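Long-range contacts in sugar ABC transporter substrate-binding protein, BlMnBP1 (Bifidobacterium animalis subsp. lactis ATCC 27673, PDB 6I5R), which binds mannobiose and probably delivers manno-oligosaccharides from beta-mannan to its ABC transporter as the extracellular solute-binding protein: residues T41-R46 against K76-S81; Y302-I307 against E371-V376. One frame throughout, in Å; residues are numbered along the deposited sequence.

Contact 1: T41-R46 against K76-S81; sequences TFMNNR and KVQTDS. With BMA (beta-D-mannopyranose), chain B; BMA (beta-D-mannopyranose), chain C.
Thr41 lays its CG2 methyl against the amide end of Gln78, 3.5 Å from CD; with CG anti to its carbonyl carbon (chi1 -59°) and the chain extended beyond, Gln78 reaches back over Thr41 and brings OE1 near Met43 CG. That oxygen also accepts from Arg90 of helix 83-93. The strands run parallel, joined through helix 59-69 in a beta-alpha-beta unit. Phe42 N gives to Lys76 O, Gln78 N to Phe42 O at 2.9 Å, and Asn44 N to Gln78 O, so Phe42 is gripped through both its N and its O. On the sheet face opposite Thr41 and Gln78, the Asn44 amide is packed between the Phe42 ring, Val77 and Thr79: ND2 sits over one face of the ring, offset toward its rim, and 3.5 Å from Val77 CG1, while OD1 lies beside Thr79 CG2. OD1 also accepts from Arg46 N at 2.8 Å, in the carbonyl plane, an Asx turn that carries the chain on toward the sugar. There Asn45 ND2 donates to both O6 (3.0 Å) and O2 (2.9 Å) of the chain B mannose. Arg46, bent at chi2 and chi3, brings NE within 3.6 Å of O3 on the chain C mannose, while its guanidinium forms salt bridges with Asp48 and Glu354. One water is hydrogen-bonded among Asn45 O, Asp80 O and O6 of the chain C mannose. Backbone bonds and mixed methyl, ring and amide packing thus give way, beyond Asn44 and Thr79, to direct and water-carried hydrogen bonds, consistent with polar groups there reading the sugar hydroxyls.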
loop_
_atom_site.group_PDB
_atom_site.type_symbol
_atom_site.label_atom_id
_atom_site.label_comp_id
_atom_site.label_asym_id
_atom_site.label_seq_id
_atom_site.Cartn_x
_atom_site.Cartn_y
_atom_site.Cartn_z
ATOM N N THR A 41 -23.446 1.613 2.123
ATOM C CA THR A 41 -22.492 2.141 3.082
ATOM C C THR A 41 -21.114 1.732 2.587
ATOM O O THR A 41 -20.854 0.540 2.374
ATOM C CB THR A 41 -22.769 1.632 4.494
ATOM O OG1 THR A 41 -23.998 2.214 4.950
ATOM C CG2 THR A 41 -21.663 2.065 5.455
ATOM N N PHE A 42 -20.245 2.726 2.411
ATOM C CA PHE A 42 -18.911 2.578 1.828
ATOM C C PHE A 42 -17.907 2.916 2.924
ATOM O O PHE A 42 -17.825 4.068 3.340
ATOM C CB PHE A 42 -18.798 3.506 0.619
ATOM C CG PHE A 42 -17.392 3.700 0.086
ATOM C CD1 PHE A 42 -16.429 2.722 0.220
ATOM C CD2 PHE A 42 -17.055 4.880 -0.583
ATOM C CE1 PHE A 42 -15.175 2.917 -0.293
ATOM C CE2 PHE A 42 -15.780 5.074 -1.098
ATOM C CZ PHE A 42 -14.846 4.089 -0.941
ATOM N N MET A 43 -17.216 1.900 3.448
ATOM C CA MET A 43 -16.214 2.101 4.492
ATOM C C MET A 43 -14.846 2.279 3.834
ATOM O O MET A 43 -14.446 1.463 3.000
ATOM C CB MET A 43 -16.163 0.904 5.440
ATOM C CG MET A 43 -17.415 0.621 6.259
ATOM S SD MET A 43 -17.108 -0.889 7.236
ATOM C CE MET A 43 -15.624 -0.458 8.099
ATOM N N ASN A 44 -14.120 3.328 4.202
ATOM C CA ASN A 44 -12.749 3.442 3.693
ATOM C C ASN A 44 -11.863 4.157 4.708
ATOM O O ASN A 44 -12.308 4.596 5.770
ATOM C CB ASN A 44 -12.701 4.122 2.313
ATOM C CG ASN A 44 -13.040 5.578 2.366
ATOM O OD1 ASN A 44 -12.219 6.404 2.735
ATOM N ND2 ASN A 44 -14.256 5.905 1.996
ATOM N N ASN A 45 -10.577 4.261 4.363
ATOM C CA ASN A 45 -9.561 4.744 5.290
ATOM C C ASN A 45 -9.269 6.234 5.148
ATOM O O ASN A 45 -8.471 6.772 5.921
ATOM C CB ASN A 45 -8.256 3.995 5.068
ATOM C CG ASN A 45 -7.738 4.168 3.657
ATOM O OD1 ASN A 45 -8.456 3.975 2.693
ATOM N ND2 ASN A 45 -6.486 4.570 3.541
ATOM N N ARG A 46 -9.852 6.893 4.158
ATOM C CA ARG A 46 -9.479 8.265 3.821
ATOM C C ARG A 46 -10.321 9.239 4.645
ATOM O O ARG A 46 -11.211 9.930 4.154
ATOM C CB ARG A 46 -9.624 8.489 2.319
ATOM C CG ARG A 46 -8.667 7.619 1.500
ATOM C CD ARG A 46 -7.178 7.923 1.820
ATOM N NE ARG A 46 -6.886 9.333 1.664
ATOM C CZ ARG A 46 -6.497 9.883 0.519
ATOM N NH1 ARG A 46 -6.344 9.140 -0.573
ATOM N NH2 ARG A 46 -6.277 11.180 0.469
ATOM N N LYS A 76 -23.361 6.338 1.372
ATOM C CA LYS A 76 -22.999 6.872 2.684
ATOM C C LYS A 76 -21.574 6.457 2.997
ATOM O O LYS A 76 -21.279 5.261 3.011
ATOM C CB LYS A 76 -23.930 6.342 3.763
ATOM C CG LYS A 76 -25.357 6.849 3.629
ATOM C CD LYS A 76 -26.233 6.055 4.543
ATOM C CE LYS A 76 -25.784 6.224 5.990
ATOM N NZ LYS A 76 -26.865 5.590 6.808
ATOM N N VAL A 77 -20.713 7.427 3.275
ATOM C CA VAL A 77 -19.291 7.159 3.499
ATOM C C VAL A 77 -19.035 7.081 4.992
ATOM O O VAL A 77 -19.452 7.972 5.748
ATOM C CB VAL A 77 -18.401 8.235 2.859
ATOM C CG1 VAL A 77 -16.937 7.861 3.016
ATOM C CG2 VAL A 77 -18.737 8.399 1.420
ATOM N N GLN A 78 -18.303 6.056 5.408
ATOM C CA GLN A 78 -17.803 5.933 6.772
ATOM C C GLN A 78 -16.286 5.778 6.756
ATOM O O GLN A 78 -15.757 4.889 6.084
ATOM C CB GLN A 78 -18.421 4.728 7.472
ATOM C CG GLN A 78 -19.927 4.745 7.572
ATOM C CD GLN A 78 -20.441 3.587 8.407
ATOM O OE1 GLN A 78 -19.702 2.645 8.700
ATOM N NE2 GLN A 78 -21.691 3.660 8.822
ATOM N N THR A 79 -15.596 6.626 7.508
ATOM C CA THR A 79 -14.144 6.578 7.571
ATOM C C THR A 79 -13.703 6.459 9.016
ATOM O O THR A 79 -14.321 7.046 9.910
ATOM C CB THR A 79 -13.535 7.817 6.928
ATOM O OG1 THR A 79 -14.051 8.993 7.567
ATOM C CG2 THR A 79 -13.864 7.846 5.466
ATOM N N ASP A 80 -12.643 5.687 9.234
ATOM C CA ASP A 80 -12.065 5.424 10.545
ATOM C C ASP A 80 -10.569 5.704 10.529
ATOM O O ASP A 80 -9.872 5.309 9.593
ATOM C CB ASP A 80 -12.296 3.964 10.921
ATOM C CG ASP A 80 -13.614 3.742 11.621
ATOM O OD1 ASP A 80 -13.874 4.500 12.577
ATOM O OD2 ASP A 80 -14.383 2.810 11.238
ATOM N N SER A 81 -10.051 6.337 11.589
ATOM C CA SER A 81 -8.613 6.595 11.603
ATOM C C SER A 81 -7.844 5.295 11.764
ATOM O O SER A 81 -6.795 5.107 11.133
ATOM C CB SER A 81 -8.232 7.556 12.717
ATOM O OG SER A 81 -8.591 6.983 13.957
HETATM C C1 BMA B . -3.343 5.849 4.919
HETATM C C2 BMA B . -3.263 4.411 5.515
HETATM C C3 BMA B . -2.402 3.579 4.616
HETATM C C4 BMA B . -2.804 3.734 3.152
HETATM C C5 BMA B . -2.807 5.206 2.738
HETATM C C6 BMA B . -3.279 5.389 1.309
HETATM O O2 BMA B . -4.535 3.767 5.480
HETATM O O3 BMA B . -2.430 2.189 4.956
HETATM O O4 BMA B . -1.856 3.050 2.375
HETATM O O5 BMA B . -3.729 5.898 3.597
HETATM O O6 BMA B . -4.648 4.975 1.173
HETATM C C1 BMA C . -5.540 10.309 6.454
HETATM C C2 BMA C . -4.907 10.118 5.052
HETATM C C3 BMA C . -4.765 8.628 4.764
HETATM C C4 BMA C . -4.189 7.894 5.948
HETATM C C5 BMA C . -4.941 8.246 7.238
HETATM C C6 BMA C . -4.402 7.495 8.431
HETATM O O1 BMA C . -5.465 11.683 6.657
HETATM O O2 BMA C . -3.552 10.666 5.108
HETATM O O3 BMA C . -3.990 8.394 3.640
HETATM O O4 BMA C . -4.282 6.483 5.744
HETATM O O5 BMA C . -4.851 9.646 7.446
HETATM O O6 BMA C . -5.415 7.589 9.440
HETATM O O HOH W 1 -7.505 5.721 8.352
#

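Contact 2: Y302-I307 against E371-V376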
loop_
_atom_site.group_PDB
_atom_site.type_symbol
_atom_site.label_atom_id
_atom_site.label_comp_id
_atom_site.label_asym_id
_atom_site.label_seq_id
_atom_site.Cartn_x
_atom_site.Cartn_y
_atom_site.Cartn_z
ATOM N N TYR A 302 9.744 12.483 -5.365
ATOM C CA TYR A 302 9.490 11.075 -5.106
ATOM C C TYR A 302 10.605 10.289 -5.770
ATOM O O TYR A 302 10.889 10.493 -6.952
ATOM C CB TYR A 302 8.111 10.672 -5.636
ATOM C CG TYR A 302 7.722 9.295 -5.246
ATOM C CD1 TYR A 302 7.473 8.956 -3.922
ATOM C CD2 TYR A 302 7.556 8.340 -6.208
ATOM C CE1 TYR A 302 7.100 7.643 -3.589
ATOM C CE2 TYR A 302 7.201 7.058 -5.887
ATOM C CZ TYR A 302 6.954 6.722 -4.599
ATOM O OH TYR A 302 6.586 5.399 -4.395
ATOM N N MET A 303 11.270 9.442 -5.004
ATOM C CA MET A 303 12.393 8.690 -5.525
ATOM C C MET A 303 12.209 7.210 -5.281
ATOM O O MET A 303 11.477 6.797 -4.372
ATOM C CB MET A 303 13.705 9.131 -4.872
ATOM C CG MET A 303 13.696 9.023 -3.368
ATOM S SD MET A 303 15.340 9.416 -2.763
ATOM C CE MET A 303 15.917 7.790 -2.473
ATOM N N PRO A 304 12.886 6.383 -6.059
ATOM C CA PRO A 304 12.897 4.950 -5.763
ATOM C C PRO A 304 13.549 4.692 -4.416
ATOM O O PRO A 304 14.394 5.461 -3.956
ATOM C CB PRO A 304 13.708 4.353 -6.922
ATOM C CG PRO A 304 13.713 5.439 -7.993
ATOM C CD PRO A 304 13.705 6.712 -7.248
ATOM N N PHE A 305 13.139 3.606 -3.777
ATOM C CA PHE A 305 13.841 3.153 -2.589
ATOM C C PHE A 305 15.296 2.876 -2.960
ATOM O O PHE A 305 15.569 2.338 -4.035
ATOM C CB PHE A 305 13.199 1.881 -1.998
ATOM C CG PHE A 305 13.717 1.529 -0.601
ATOM C CD1 PHE A 305 14.810 0.687 -0.442
ATOM C CD2 PHE A 305 13.142 2.070 0.534
ATOM C CE1 PHE A 305 15.311 0.394 0.805
ATOM C CE2 PHE A 305 13.644 1.777 1.789
ATOM C CZ PHE A 305 14.734 0.928 1.924
ATOM N N PRO A 306 16.239 3.210 -2.105
ATOM C CA PRO A 306 17.665 3.123 -2.489
ATOM C C PRO A 306 18.268 1.725 -2.400
ATOM O O PRO A 306 19.153 1.440 -1.610
ATOM C CB PRO A 306 18.324 4.103 -1.509
ATOM C CG PRO A 306 17.428 4.049 -0.295
ATOM C CD PRO A 306 16.048 3.848 -0.790
ATOM N N ILE A 307 17.762 0.839 -3.245
ATOM C CA ILE A 307 18.388 -0.447 -3.501
ATOM C C ILE A 307 18.577 -0.579 -5.001
ATOM O O ILE A 307 17.698 -0.201 -5.782
ATOM C CB ILE A 307 17.553 -1.625 -2.948
ATOM C CG1 ILE A 307 17.680 -1.676 -1.413
ATOM C CG2 ILE A 307 18.026 -2.954 -3.501
ATOM C CD1 ILE A 307 16.833 -2.732 -0.719
ATOM N N GLU A 371 8.647 10.804 -12.544
ATOM C CA GLU A 371 9.689 11.386 -13.369
ATOM C C GLU A 371 11.106 11.189 -12.892
ATOM O O GLU A 371 12.026 11.261 -13.770
ATOM C CB GLU A 371 9.382 12.871 -13.596
ATOM C CG GLU A 371 9.214 13.701 -12.330
ATOM C CD GLU A 371 9.082 15.166 -12.592
ATOM O OE1 GLU A 371 9.389 15.543 -13.731
ATOM O OE2 GLU A 371 8.647 15.929 -11.677
ATOM N N THR A 372 11.306 10.849 -11.550
ATOM C CA THR A 372 12.630 10.317 -11.196
ATOM C C THR A 372 12.800 8.757 -11.489
ATOM O O THR A 372 13.740 8.070 -10.961
ATOM C CB THR A 372 12.970 10.566 -9.743
ATOM O OG1 THR A 372 11.883 10.018 -9.038
ATOM C CG2 THR A 372 13.054 12.092 -9.440
ATOM N N PHE A 373 11.854 8.203 -12.248
ATOM C CA PHE A 373 11.678 6.765 -12.392
ATOM C C PHE A 373 11.911 6.320 -13.831
ATOM O O PHE A 373 11.541 5.200 -14.205
ATOM C CB PHE A 373 10.272 6.395 -11.921
ATOM C CG PHE A 373 10.162 6.223 -10.446
ATOM C CD1 PHE A 373 10.121 7.321 -9.605
ATOM C CD2 PHE A 373 10.125 4.966 -9.885
ATOM C CE1 PHE A 373 10.034 7.153 -8.248
ATOM C CE2 PHE A 373 10.053 4.814 -8.524
ATOM C CZ PHE A 373 10.006 5.913 -7.718
ATOM N N SER A 374 12.569 7.163 -14.639
ATOM C CA SER A 374 12.712 6.881 -16.058
ATOM C C SER A 374 13.575 5.654 -16.303
ATOM O O SER A 374 13.330 4.909 -17.256
ATOM C CB SER A 374 13.301 8.110 -16.751
ATOM O OG SER A 374 14.619 8.374 -16.282
ATOM N N ASP A 375 14.577 5.427 -15.458
ATOM C CA ASP A 375 15.448 4.271 -15.569
ATOM C C ASP A 375 15.049 3.158 -14.615
ATOM O O ASP A 375 15.812 2.210 -14.443
ATOM C CB ASP A 375 16.887 4.651 -15.280
ATOM C CG ASP A 375 17.495 5.512 -16.357
ATOM O OD1 ASP A 375 16.873 5.660 -17.436
ATOM O OD2 ASP A 375 18.606 6.027 -16.096
ATOM N N VAL A 376 13.911 3.272 -13.977
ATOM C CA VAL A 376 13.455 2.265 -13.024
ATOM C C VAL A 376 12.620 1.209 -13.738
ATOM O O VAL A 376 11.761 1.525 -14.557
ATOM C CB VAL A 376 12.656 2.930 -11.885
ATOM C CG1 VAL A 376 11.986 1.877 -11.052
ATOM C CG2 VAL A 376 13.587 3.793 -11.042
HETATM O O HOH W 2 9.532 11.651 -9.246
#
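Phe373, the first residue of a type I beta turn that closes with Val376 N bonded to Phe373 O, pushes its ring against Tyr302-Pro304 of strand 300-304 in this periplasmic-binding-protein fold. The aromatic pairing is with Tyr302: the two planes are 15° from parallel but slid apart, centroids 5.3 Å from each other, so the rings barely overlap and touch through Tyr302 CD2 and Phe373 CE1. The CH-pi contact comes from Pro304, whose CG stands over one face of the Phe373 ring, 3.8 Å from its centroid and offset toward the rim. Phe373 CG is anti to its own carbonyl carbon (chi1 -83°), which carries CZ in against the Met303-Pro304 peptide, 3.4 Å from Pro304 N. Replacing Phe373 by an alanine is likely to strip Pro304 CG of the ring face it sits on and open a gap beside Tyr302 CD2 and that peptide. Apolar contact continues to Val376, whose CG2 meets Pro304 CG more tightly than usual, at 3.5 Å. Around the contact, Tyr370 meets Phe373 edge-to-face, Ala315 of strand 314-325 touches Phe373 and Val376, and Thr149 bonds the Tyr302 hydroxyl. The polar link is separate: Thr372 OG1 points a hydrogen bond at Tyr302 O, but the modelled 2.4 Å is so short that its exact length is doubtful, and a water joins the same residues, donating to Tyr302 O at 2.9 Å and accepting from Thr372 N at 3.0 Å.

From the N terminus, strand 38-44 comes first; the chain then passes through helix 59-69 and returns on strand 73-79, where contact 1 closes a short loop. It later runs through strand 139-155 and helix 265-273 to strand 300-304. From there, contact 2 closes a longer loop holding strand 314-325 and helix 331-346, ending just before strand 377-379. The two loops are in series, neither nested nor crossed. Contact 1 ties neighbouring parallel strands together, whereas contact 2 ties a loop to strand 300-304. Their centres are 32 Å apart, on opposite sides of the chain's centre, yet both reach the same sheet; contact 1 alone holds residues of the glycan pocket.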